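Glucosamine-6-phosphate deaminase (Bacillus subtilis, PDB 2BKX) is an enzyme of the glucosamine-6-phosphate isomerase/6-phosphogluconolactonase family, built on a Rossmann-like alpha/beta fold and holding fructose-6-phosphate in its pocket. Local coordinates at residues H153-L157 against P176-T181; S57-T63 against D93-H99; N142-F148 against E216-A222. One frame throughout, in Å; residues are numbered along the deposited sequence.

Interaction 1. Residues H153-L157 against P176-T181; sequences HVVTL and PKKALT
His153-Thr156 and Lys178-Thr181 run antiparallel at the margin of the mixed beta sheet, their short axes 4.7 Å apart and inclined at 147°. Val155 and Ala179 form a hydrogen-bonded pair: Val155 N gives a nearly straight bond to Ala179 O (2.9 Å), and Ala179 N answers to Val155 O. His153 pairs with Thr181 in the same way, and strand 178-181 passes on to strand 62-69 at its other edge. On the face carrying His153, Val155, Ala179 and Thr181, the small or branched side chains of the last three fit close together. Val155 CG1 meets Thr181 CG2 at 3.8 Å, the two side chains crossing at about a right angle, while the Ala179 methyl touches both Val155 CG2 and Leu157 CD2, at 4.0 and 3.9 Å. Thr181 turns its hydroxyl anti to the backbone N (chi1 -174°), which sends CG2 to the valine and lets OG1 bond to Phe141 N. Val154 and Leu180 instead lie on the face covered by helix 109-122, and there the aliphatic chain of Lys178 passes the hydroxyl of exposed Thr156. Where strand 153-156 ends and strand 178-181 begins, Lys177 O accepts from Leu157 N at 2.9 Å and from a water that also donates to Leu157 O.

Interaction 2. Residues S57-T63 against D93-H99; sequences SFQNITT and DSKPSRH
An ST turn at Ser57 and a type I turn from Phe58 to Ile61 lead into strand 62-69, and the loop 93-99 lies along them before pairing with that strand in parallel. Asp93 binds the start. Its OD1 takes the Phe58 N-H at 2.7 Å in a nearly straight bond (167°), and its OD2 accepts from Ser57 OG at 2.9 Å and, by a longer bond, from Gln59 NE2, both donors coming from one face of the carboxylate. A carboxylate suits this place because its two oxygens can serve three donors at once. Ser57 OG in turn accepts from Gln59 N, closing the ST turn. Lys95 is extended as far as CE and then bends (chi4 71°), bringing NZ to 2.9 Å from Gln59 O; its bond to Asn60 OD1 is weak. Arg98 folds back at chi2 and chi3, so that NE and NH2 both grip Thr62 OG1 side-on, at 3.0 and 2.9 Å, with the hydroxyl near the guanidinium plane. The backbone pairing begins where Thr63 N donates to Arg98 O. Beside it, Thr63 OG1 meets His99 ND1 at 2.7 Å at the ring edge, and Ser94 OG meets NE2 at 2.6 Å. With both nitrogens engaged and Phe89 stacked on the ring, the imidazole has little freedom to turn. Such parallel pairing of successive strands, joined here through helix 80-89, is the beta-alpha-beta crossover characteristic of Rossmann-like folds.

Interaction 3. Residues N142-F148 against E216-A222; sequences NEPGTSF and EDFPASA
The type II turn Glu143-Thr146, in the loop that follows the ligand-binding residues His138 and Gly140, rests on the loop and 3-10 turn of 216-222. Gly145 N donates to Glu216 O at 2.8 Å and almost straight (174°), although it comes from above the carbonyl plane. Glycine suits this corner, since its positive phi would jam a side chain against the preceding carbonyl oxygen. Pro144, with its fixed phi, occupies the position before it and lays CB 3.3 Å from Asp217 O, while CG approaches Pro219 CD. Thr146 reinforces the turn, its OG1 and N both donating to Glu143 O. Both segments belong to connections between strands of the alpha/beta fold, 216-222 lying between helix 203-211 and strand 229-234. Phe148 then swings its ring over the 3-10 turn (chi1 -70°), and the Ala222 methyl lies 3.6 Å from the ring centroid, only 7° off the normal, a CH-pi contact; alanine suits the place because its methyl is small enough to sit this close over the ring centre. Ser221 OG, bonded to Phe218 O, lies at the ring edge 3.7 Å from Phe148 CZ. Glu216 stretches alongside the turn, CG 3.4 Å from Thr146 O, and a water receiving the Phe148 N-H donates to its OE2 at 2.7 Å.

Interactions 1 and 2 reach the same sheet through neighbouring strands, 178-181 and 62-69, yet their nearest atoms stay about 13 Å apart. Interaction 1 is a regular antiparallel ladder with apolar side chains on both faces, whereas interaction 2 relies on charged and hydroxyl side chains that hold irregular chain where a strand begins. Interaction 3 joins two loops with a single direct backbone bond, proline and ring contacts, and bridging waters. It lies about 31 Å from interaction 2, centre to centre, across the chain's middle, but touches interaction 1, where Asn142 meets His153 and Thr181. All three are partly buried, and interactions 1 and 3 come nearer the bound fructose-6-phosphate than interaction 2.

Interaction 1. Residues H153-L157 against P176-T181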
# COMPACT_ATOMS: atom_id res chain seq x y z
N HIS A 153 9.54 -5.02 -9.30
CA HIS A 153 10.20 -6.30 -9.53
C HIS A 153 9.39 -7.47 -9.04
O HIS A 153 8.47 -7.29 -8.24
CB HIS A 153 11.62 -6.31 -8.94
CG HIS A 153 11.69 -6.24 -7.44
ND1 HIS A 153 11.35 -5.13 -6.72
CD2 HIS A 153 12.16 -7.14 -6.54
CE1 HIS A 153 11.53 -5.37 -5.43
NE2 HIS A 153 12.01 -6.59 -5.29
N VAL A 154 9.78 -8.65 -9.53
CA VAL A 154 9.25 -9.94 -9.10
C VAL A 154 9.97 -10.39 -7.86
O VAL A 154 11.19 -10.36 -7.80
CB VAL A 154 9.40 -10.99 -10.20
CG1 VAL A 154 8.79 -12.34 -9.78
CG2 VAL A 154 8.71 -10.51 -11.46
N VAL A 155 9.21 -10.78 -6.84
CA VAL A 155 9.71 -11.22 -5.55
C VAL A 155 9.17 -12.56 -5.14
O VAL A 155 8.04 -12.92 -5.49
CB VAL A 155 9.40 -10.19 -4.45
CG1 VAL A 155 10.07 -8.87 -4.81
CG2 VAL A 155 7.87 -10.00 -4.25
N THR A 156 9.98 -13.28 -4.38
CA THR A 156 9.53 -14.50 -3.73
C THR A 156 9.13 -14.09 -2.32
O THR A 156 9.95 -13.58 -1.57
CB THR A 156 10.65 -15.57 -3.73
OG1 THR A 156 10.99 -15.87 -5.08
CG2 THR A 156 10.25 -16.84 -3.00
N LEU A 157 7.88 -14.30 -1.96
CA LEU A 157 7.38 -13.91 -0.68
C LEU A 157 8.03 -14.70 0.46
O LEU A 157 8.25 -15.92 0.38
CB LEU A 157 5.87 -14.09 -0.60
CG LEU A 157 5.08 -13.30 -1.64
CD1 LEU A 157 3.61 -13.63 -1.52
CD2 LEU A 157 5.25 -11.81 -1.48
N PRO A 176 -0.12 -17.71 -2.92
CA PRO A 176 0.96 -17.62 -3.90
C PRO A 176 2.35 -17.53 -3.28
O PRO A 176 2.50 -17.13 -2.12
CB PRO A 176 0.62 -16.33 -4.66
CG PRO A 176 -0.88 -16.18 -4.46
CD PRO A 176 -1.13 -16.68 -3.10
N LYS A 177 3.34 -17.99 -4.04
CA LYS A 177 4.72 -17.93 -3.63
C LYS A 177 5.45 -16.67 -4.09
O LYS A 177 6.46 -16.31 -3.53
CB LYS A 177 5.46 -19.17 -4.11
CG LYS A 177 5.04 -20.42 -3.32
CD LYS A 177 5.71 -21.67 -3.78
CE LYS A 177 5.32 -22.77 -2.84
NZ LYS A 177 5.99 -22.63 -1.51
N LYS A 178 4.93 -16.05 -5.15
CA LYS A 178 5.59 -14.87 -5.71
C LYS A 178 4.62 -13.72 -5.93
O LYS A 178 3.41 -13.91 -5.95
CB LYS A 178 6.28 -15.21 -7.04
CG LYS A 178 7.35 -16.34 -6.92
CD LYS A 178 8.05 -16.61 -8.24
CE LYS A 178 9.33 -17.36 -8.04
NZ LYS A 178 10.10 -17.44 -9.32
N ALA A 179 5.19 -12.55 -6.15
CA ALA A 179 4.42 -11.35 -6.38
C ALA A 179 5.20 -10.36 -7.21
O ALA A 179 6.40 -10.50 -7.38
CB ALA A 179 4.02 -10.74 -5.06
N LEU A 180 4.50 -9.36 -7.72
CA LEU A 180 5.06 -8.19 -8.39
C LEU A 180 4.85 -7.00 -7.45
O LEU A 180 3.75 -6.82 -6.94
CB LEU A 180 4.31 -7.92 -9.68
CG LEU A 180 4.55 -8.91 -10.81
CD1 LEU A 180 4.01 -10.29 -10.50
CD2 LEU A 180 3.91 -8.37 -12.08
N THR A 181 5.90 -6.22 -7.19
CA THR A 181 5.79 -5.09 -6.27
C THR A 181 6.60 -3.89 -6.77
O THR A 181 7.69 -4.02 -7.30
CB THR A 181 6.28 -5.48 -4.86
OG1 THR A 181 6.04 -4.40 -3.94
CG2 THR A 181 7.71 -5.90 -4.82
O HOH W 1 7.37 -17.86 -1.41

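Interaction 2. Residues S57-T63 against D93-H99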
# COMPACT_ATOMS: atom_id res chain seq x y z
N SER A 57 -15.41 14.08 -5.34
CA SER A 57 -15.32 13.49 -6.70
C SER A 57 -13.95 12.89 -6.98
O SER A 57 -12.91 13.48 -6.70
CB SER A 57 -15.58 14.53 -7.77
OG SER A 57 -15.50 13.93 -9.08
N PHE A 58 -13.95 11.74 -7.63
CA PHE A 58 -12.75 11.05 -8.05
C PHE A 58 -12.56 11.09 -9.57
O PHE A 58 -11.78 10.35 -10.15
CB PHE A 58 -12.83 9.60 -7.52
CG PHE A 58 -13.02 9.50 -5.99
CD1 PHE A 58 -14.28 9.62 -5.41
CD2 PHE A 58 -11.96 9.18 -5.15
CE1 PHE A 58 -14.45 9.52 -4.00
CE2 PHE A 58 -12.13 9.09 -3.75
CZ PHE A 58 -13.37 9.25 -3.19
N GLN A 59 -13.29 11.99 -10.25
CA GLN A 59 -13.35 11.96 -11.71
C GLN A 59 -12.02 12.09 -12.45
O GLN A 59 -11.86 11.55 -13.54
CB GLN A 59 -14.36 13.00 -12.23
CG GLN A 59 -15.77 12.54 -12.00
CD GLN A 59 -16.83 13.32 -12.73
OE1 GLN A 59 -16.55 14.15 -13.61
NE2 GLN A 59 -18.08 13.04 -12.38
N ASN A 60 -11.08 12.83 -11.88
CA ASN A 60 -9.84 13.07 -12.60
C ASN A 60 -8.63 12.40 -11.99
O ASN A 60 -7.50 12.63 -12.47
CB ASN A 60 -9.64 14.56 -12.85
CG ASN A 60 -10.62 15.08 -13.88
OD1 ASN A 60 -10.47 14.81 -15.08
ND2 ASN A 60 -11.66 15.74 -13.42
N ILE A 61 -8.86 11.53 -11.01
CA ILE A 61 -7.75 10.87 -10.34
C ILE A 61 -7.18 9.75 -11.19
O ILE A 61 -7.87 9.18 -12.05
CB ILE A 61 -8.09 10.33 -8.91
CG1 ILE A 61 -8.94 9.04 -8.92
CG2 ILE A 61 -8.66 11.43 -8.02
CD1 ILE A 61 -8.96 8.32 -7.58
N THR A 62 -5.91 9.49 -10.96
CA THR A 62 -5.22 8.30 -11.44
C THR A 62 -4.72 7.55 -10.23
O THR A 62 -4.32 8.18 -9.27
CB THR A 62 -4.03 8.69 -12.34
OG1 THR A 62 -4.53 9.43 -13.47
CG2 THR A 62 -3.25 7.49 -12.80
N THR A 63 -4.73 6.21 -10.29
CA THR A 63 -4.14 5.43 -9.19
C THR A 63 -3.16 4.39 -9.68
O THR A 63 -3.32 3.84 -10.79
CB THR A 63 -5.23 4.77 -8.32
OG1 THR A 63 -5.90 3.74 -9.04
CG2 THR A 63 -6.26 5.79 -7.88
N ASP A 93 -16.64 7.60 -8.68
CA ASP A 93 -16.90 8.15 -10.02
C ASP A 93 -15.62 8.42 -10.76
O ASP A 93 -15.49 9.41 -11.49
CB ASP A 93 -17.75 9.45 -9.92
CG ASP A 93 -17.02 10.60 -9.18
OD1 ASP A 93 -16.13 10.33 -8.36
OD2 ASP A 93 -17.35 11.79 -9.43
N SER A 94 -14.65 7.52 -10.63
CA SER A 94 -13.39 7.63 -11.35
C SER A 94 -13.53 7.23 -12.82
O SER A 94 -14.56 6.70 -13.21
CB SER A 94 -12.36 6.76 -10.65
OG SER A 94 -12.78 5.42 -10.69
N LYS A 95 -12.48 7.46 -13.60
CA LYS A 95 -12.36 6.84 -14.93
C LYS A 95 -11.65 5.51 -14.76
O LYS A 95 -10.46 5.46 -14.42
CB LYS A 95 -11.56 7.71 -15.89
CG LYS A 95 -12.18 9.06 -16.20
CD LYS A 95 -11.34 9.78 -17.26
CE LYS A 95 -11.87 11.19 -17.49
NZ LYS A 95 -11.61 12.09 -16.34
N PRO A 96 -12.36 4.38 -14.98
CA PRO A 96 -11.74 3.08 -14.72
C PRO A 96 -10.40 2.82 -15.40
O PRO A 96 -9.59 2.07 -14.86
CB PRO A 96 -12.81 2.08 -15.18
CG PRO A 96 -14.10 2.80 -14.98
CD PRO A 96 -13.79 4.24 -15.31
N SER A 97 -10.18 3.36 -16.60
CA SER A 97 -8.93 3.10 -17.29
C SER A 97 -7.73 3.79 -16.66
O SER A 97 -6.61 3.54 -17.07
CB SER A 97 -9.05 3.47 -18.76
OG SER A 97 -9.29 4.85 -18.88
N ARG A 98 -7.98 4.64 -15.67
CA ARG A 98 -6.90 5.34 -14.99
C ARG A 98 -6.52 4.70 -13.65
O ARG A 98 -5.82 5.31 -12.87
CB ARG A 98 -7.21 6.82 -14.83
CG ARG A 98 -7.28 7.55 -16.20
CD ARG A 98 -5.97 7.56 -16.96
NE ARG A 98 -4.99 8.38 -16.25
CZ ARG A 98 -3.79 8.73 -16.71
NH1 ARG A 98 -3.34 8.32 -17.89
NH2 ARG A 98 -3.04 9.53 -15.98
N HIS A 99 -6.95 3.45 -13.44
CA HIS A 99 -6.55 2.68 -12.27
C HIS A 99 -5.57 1.62 -12.78
O HIS A 99 -5.96 0.79 -13.61
CB HIS A 99 -7.74 1.97 -11.62
CG HIS A 99 -8.75 2.91 -11.02
ND1 HIS A 99 -8.39 3.87 -10.08
CD2 HIS A 99 -10.10 3.03 -11.19
CE1 HIS A 99 -9.47 4.56 -9.73
NE2 HIS A 99 -10.52 4.09 -10.41
O HOH W 2 -10.38 9.16 -12.90

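Interaction 3. Residues N142-F148 against E216-A222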
# COMPACT_ATOMS: atom_id res chain seq x y z
N ASN A 142 8.40 -5.68 -0.69
CA ASN A 142 9.85 -5.56 -0.53
C ASN A 142 10.25 -6.15 0.81
O ASN A 142 10.05 -5.50 1.84
CB ASN A 142 10.29 -4.10 -0.64
CG ASN A 142 9.95 -3.52 -1.98
OD1 ASN A 142 10.64 -3.79 -2.97
ND2 ASN A 142 8.93 -2.69 -2.02
N GLU A 143 10.71 -7.41 0.77
CA GLU A 143 11.03 -8.14 1.99
C GLU A 143 12.40 -7.75 2.52
O GLU A 143 13.21 -7.15 1.80
CB GLU A 143 10.97 -9.64 1.74
CG GLU A 143 9.62 -10.16 1.24
CD GLU A 143 8.55 -10.36 2.28
OE1 GLU A 143 8.55 -9.67 3.32
OE2 GLU A 143 7.67 -11.25 2.11
N PRO A 144 12.70 -8.12 3.77
CA PRO A 144 14.04 -7.85 4.29
C PRO A 144 15.15 -8.28 3.37
O PRO A 144 15.09 -9.35 2.75
CB PRO A 144 14.03 -8.63 5.60
CG PRO A 144 12.60 -8.59 6.04
CD PRO A 144 11.82 -8.72 4.79
N GLY A 145 16.13 -7.39 3.24
CA GLY A 145 17.23 -7.59 2.33
C GLY A 145 17.11 -6.89 1.00
O GLY A 145 18.04 -6.96 0.20
N THR A 146 15.98 -6.23 0.74
CA THR A 146 15.78 -5.57 -0.52
C THR A 146 16.56 -4.26 -0.53
O THR A 146 16.52 -3.48 0.42
CB THR A 146 14.27 -5.29 -0.74
OG1 THR A 146 13.53 -6.51 -0.74
CG2 THR A 146 13.98 -4.61 -2.07
N SER A 147 17.26 -4.01 -1.62
CA SER A 147 17.92 -2.72 -1.80
C SER A 147 16.96 -1.54 -1.75
O SER A 147 15.85 -1.59 -2.33
CB SER A 147 18.58 -2.67 -3.18
OG SER A 147 19.17 -1.41 -3.42
N PHE A 148 17.39 -0.45 -1.10
CA PHE A 148 16.64 0.78 -1.12
C PHE A 148 16.57 1.40 -2.52
O PHE A 148 15.78 2.31 -2.75
CB PHE A 148 17.19 1.78 -0.10
CG PHE A 148 16.94 1.40 1.34
CD1 PHE A 148 16.31 0.23 1.74
CD2 PHE A 148 17.37 2.27 2.33
CE1 PHE A 148 16.10 -0.03 3.08
CE2 PHE A 148 17.16 1.97 3.68
CZ PHE A 148 16.54 0.85 4.03
N GLU A 216 18.58 -2.39 5.41
CA GLU A 216 17.81 -3.24 4.51
C GLU A 216 17.13 -4.40 5.21
O GLU A 216 16.17 -4.96 4.68
CB GLU A 216 18.67 -3.82 3.39
CG GLU A 216 19.23 -2.82 2.43
CD GLU A 216 19.98 -3.51 1.29
OE1 GLU A 216 19.86 -4.76 1.04
OE2 GLU A 216 20.69 -2.80 0.59
N ASP A 217 17.58 -4.75 6.42
CA ASP A 217 16.94 -5.84 7.14
C ASP A 217 15.53 -5.47 7.60
O ASP A 217 14.75 -6.36 7.92
CB ASP A 217 17.80 -6.28 8.35
CG ASP A 217 17.36 -7.63 8.94
OD1 ASP A 217 17.28 -8.64 8.19
OD2 ASP A 217 17.08 -7.69 10.16
N PHE A 218 15.21 -4.17 7.64
CA PHE A 218 13.88 -3.69 8.03
C PHE A 218 13.41 -2.66 6.99
O PHE A 218 13.71 -1.46 7.09
CB PHE A 218 13.93 -3.08 9.42
CG PHE A 218 12.59 -2.86 10.02
CD1 PHE A 218 11.86 -3.92 10.50
CD2 PHE A 218 12.06 -1.58 10.09
CE1 PHE A 218 10.62 -3.72 11.03
CE2 PHE A 218 10.80 -1.36 10.58
CZ PHE A 218 10.07 -2.42 11.04
N PRO A 219 12.75 -3.14 5.91
CA PRO A 219 12.48 -2.30 4.74
C PRO A 219 11.84 -0.95 5.04
O PRO A 219 12.19 0.06 4.44
CB PRO A 219 11.60 -3.20 3.86
CG PRO A 219 12.04 -4.59 4.21
CD PRO A 219 12.40 -4.56 5.64
N ALA A 220 10.90 -0.92 5.98
CA ALA A 220 10.18 0.31 6.29
C ALA A 220 11.14 1.41 6.82
O ALA A 220 10.79 2.58 6.83
CB ALA A 220 9.09 0.07 7.30
N SER A 221 12.32 1.02 7.28
CA SER A 221 13.29 2.00 7.76
C SER A 221 13.77 2.92 6.67
O SER A 221 14.27 4.01 6.97
CB SER A 221 14.48 1.30 8.44
OG SER A 221 15.36 0.70 7.53
N ALA A 222 13.61 2.54 5.40
CA ALA A 222 13.88 3.44 4.30
C ALA A 222 13.09 4.74 4.41
O ALA A 222 13.47 5.79 3.90
CB ALA A 222 13.57 2.77 2.98
O HOH W 3 14.84 -3.47 2.62
O HOH W 4 20.00 -0.26 0.06